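Local coordinates for GTP cyclohydrolase 1 type 2 homolog (Staphylococcus aureus subsp. aureus, PDB 3LNL), which is of unknown function but belongs to the NIF3 family, binds zinc at a dinuclear centre and assembles into a capped, toroid-shaped homohexamer, at residues Y293-V298 / L316-H321. The protein carries 2 engineered substitutions. Sequence-based numbering, arbitrary orientation.
Sequences YEYQAV and LDAKIH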
loop_
_atom_site.group_PDB
_atom_site.type_symbol
_atom_site.label_atom_id
_atom_site.label_comp_id
_atom_site.label_asym_id
_atom_site.label_seq_id
_atom_site.Cartn_x
_atom_site.Cartn_y
_atom_site.Cartn_z
ATOM N N TYR B 293 0.673 -23.962 0.546
ATOM C CA TYR B 293 1.293 -24.647 1.723
ATOM C C TYR B 293 2.081 -25.889 1.361
ATOM O O TYR B 293 2.699 -26.496 2.241
ATOM C CB TYR B 293 0.220 -25.026 2.786
ATOM C CG TYR B 293 -0.342 -23.842 3.504
ATOM C CD1 TYR B 293 -1.451 -23.180 3.021
ATOM C CD2 TYR B 293 0.230 -23.393 4.689
ATOM C CE1 TYR B 293 -1.987 -22.053 3.707
ATOM C CE2 TYR B 293 -0.290 -22.296 5.376
ATOM C CZ TYR B 293 -1.396 -21.648 4.872
ATOM O OH TYR B 293 -1.899 -20.584 5.529
ATOM N N GLU B 294 2.106 -26.257 0.078
ATOM C CA GLU B 294 2.701 -27.553 -0.310
ATOM C C GLU B 294 4.197 -27.640 -0.084
ATOM O O GLU B 294 4.705 -28.701 0.331
ATOM C CB GLU B 294 2.329 -27.975 -1.743
ATOM C CG GLU B 294 2.818 -27.114 -2.927
ATOM C CD GLU B 294 1.959 -25.873 -3.202
ATOM O OE1 GLU B 294 1.211 -25.445 -2.283
ATOM O OE2 GLU B 294 2.066 -25.307 -4.335
ATOM N N TYR B 295 4.908 -26.550 -0.360
ATOM C CA TYR B 295 6.364 -26.542 -0.194
ATOM C C TYR B 295 6.735 -26.650 1.304
ATOM O O TYR B 295 7.654 -27.384 1.678
ATOM C CB TYR B 295 6.996 -25.327 -0.899
ATOM C CG TYR B 295 6.770 -25.396 -2.371
ATOM C CD1 TYR B 295 5.703 -24.733 -2.956
ATOM C CD2 TYR B 295 7.598 -26.183 -3.194
ATOM C CE1 TYR B 295 5.454 -24.841 -4.347
ATOM C CE2 TYR B 295 7.355 -26.300 -4.558
ATOM C CZ TYR B 295 6.260 -25.639 -5.125
ATOM O OH TYR B 295 5.994 -25.765 -6.466
ATOM N N GLN B 296 5.987 -25.938 2.146
ATOM C CA GLN B 296 6.172 -25.981 3.599
ATOM C C GLN B 296 5.813 -27.361 4.171
ATOM O O GLN B 296 6.546 -27.916 4.985
ATOM C CB GLN B 296 5.347 -24.874 4.211
ATOM C CG GLN B 296 5.533 -24.600 5.662
ATOM C CD GLN B 296 4.959 -23.227 6.011
ATOM O OE1 GLN B 296 5.629 -22.232 5.812
ATOM N NE2 GLN B 296 3.689 -23.177 6.472
ATOM N N ALA B 297 4.756 -27.966 3.635
ATOM C CA ALA B 297 4.389 -29.334 3.990
ATOM C C ALA B 297 5.531 -30.297 3.721
ATOM O O ALA B 297 5.865 -31.143 4.588
ATOM C CB ALA B 297 3.138 -29.777 3.273
ATOM N N VAL B 298 6.158 -30.169 2.552
ATOM C CA VAL B 298 7.315 -31.030 2.269
ATOM C C VAL B 298 8.455 -30.749 3.253
ATOM O O VAL B 298 9.049 -31.680 3.778
ATOM C CB VAL B 298 7.721 -30.978 0.796
ATOM C CG1 VAL B 298 9.102 -31.682 0.592
ATOM C CG2 VAL B 298 6.610 -31.601 -0.025
ATOM N N LEU B 316 2.064 -27.942 -12.277
ATOM C CA LEU B 316 3.304 -27.948 -13.079
ATOM C C LEU B 316 4.555 -27.634 -12.231
ATOM O O LEU B 316 5.552 -28.320 -12.296
ATOM C CB LEU B 316 3.200 -26.950 -14.243
ATOM C CG LEU B 316 4.197 -27.176 -15.393
ATOM C CD1 LEU B 316 3.848 -28.496 -16.097
ATOM C CD2 LEU B 316 4.178 -25.995 -16.380
ATOM N N ASP B 317 4.488 -26.548 -11.466
ATOM C CA ASP B 317 5.548 -26.168 -10.536
ATOM C C ASP B 317 5.868 -27.306 -9.552
ATOM O O ASP B 317 7.059 -27.693 -9.384
ATOM C CB ASP B 317 5.155 -24.906 -9.744
ATOM C CG ASP B 317 5.093 -23.687 -10.631
ATOM O OD1 ASP B 317 5.482 -23.794 -11.799
ATOM O OD2 ASP B 317 4.625 -22.637 -10.187
ATOM N N ALA B 318 4.828 -27.832 -8.913
ATOM C CA ALA B 318 4.993 -28.949 -7.967
ATOM C C ALA B 318 5.706 -30.154 -8.616
ATOM O O ALA B 318 6.683 -30.671 -8.065
ATOM C CB ALA B 318 3.631 -29.371 -7.375
ATOM N N LYS B 319 5.265 -30.524 -9.822
ATOM C CA LYS B 319 5.861 -31.646 -10.544
ATOM C C LYS B 319 7.370 -31.426 -10.758
ATOM O O LYS B 319 8.210 -32.307 -10.420
ATOM C CB LYS B 319 5.174 -31.883 -11.893
ATOM C CG LYS B 319 5.666 -33.193 -12.590
ATOM C CD LYS B 319 4.645 -33.759 -13.586
ATOM C CE LYS B 319 5.174 -35.034 -14.291
ATOM N NZ LYS B 319 4.953 -36.247 -13.401
ATOM N N ILE B 320 7.726 -30.271 -11.292
ATOM C CA ILE B 320 9.128 -30.028 -11.598
ATOM C C ILE B 320 9.988 -29.992 -10.329
ATOM O O ILE B 320 11.140 -30.390 -10.337
ATOM C CB ILE B 320 9.317 -28.767 -12.475
ATOM C CG1 ILE B 320 10.643 -28.920 -13.286
ATOM C CG2 ILE B 320 9.392 -27.517 -11.638
ATOM C CD1 ILE B 320 10.866 -27.887 -14.391
ATOM N N HIS B 321 9.417 -29.553 -9.211
ATOM C CA HIS B 321 10.159 -29.534 -7.969
ATOM C C HIS B 321 10.048 -30.835 -7.161
ATOM O O HIS B 321 10.596 -30.932 -6.098
ATOM C CB HIS B 321 9.700 -28.363 -7.109
ATOM C CG HIS B 321 10.005 -27.023 -7.701
ATOM N ND1 HIS B 321 11.291 -26.601 -7.974
ATOM C CD2 HIS B 321 9.185 -26.020 -8.079
ATOM C CE1 HIS B 321 11.239 -25.400 -8.522
ATOM N NE2 HIS B 321 9.970 -25.028 -8.598
#
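In the C-terminal NIF3 domain, two helices that pack on the same sheet are bridged by one aromatic side chain, Tyr295, which reaches from helix 294-299 to Asp317, Ala318 and His321 on helix 312-321. The segment axes stay 12.0 Å apart and run roughly parallel, at 27°, so the gap is spanned by a long side chain rather than by close helix packing. With CG anti to its own carbonyl carbon (chi1 -63°), the Tyr295 ring is carried out across this gap. Its hydroxyl ends beside the backbone, where OH lies 3.5 Å from Asp317 CB. The 3.4 Å approach of Tyr295 OH to Ala318 N has too poor an angle to be a hydrogen bond. The His321 ring presents its edge to the phenol oxygen, with CD2 3.6 Å from Tyr295 OH, while His321 CB sits 4.0 Å from Tyr295 CE2. The two ring planes are steeply inclined, at 78°, with centroids 5.9 Å apart, and Ile320 CG2 covers one face of the imidazole. Val323 also touches Tyr295. Across the two segments, therefore, cohesion comes from van der Waals contact around a single phenol, whereas the carboxylate of Asp317, which does not touch that phenol, hydrogen-bonds through OD1 to Tyr84 OH of a second subunit.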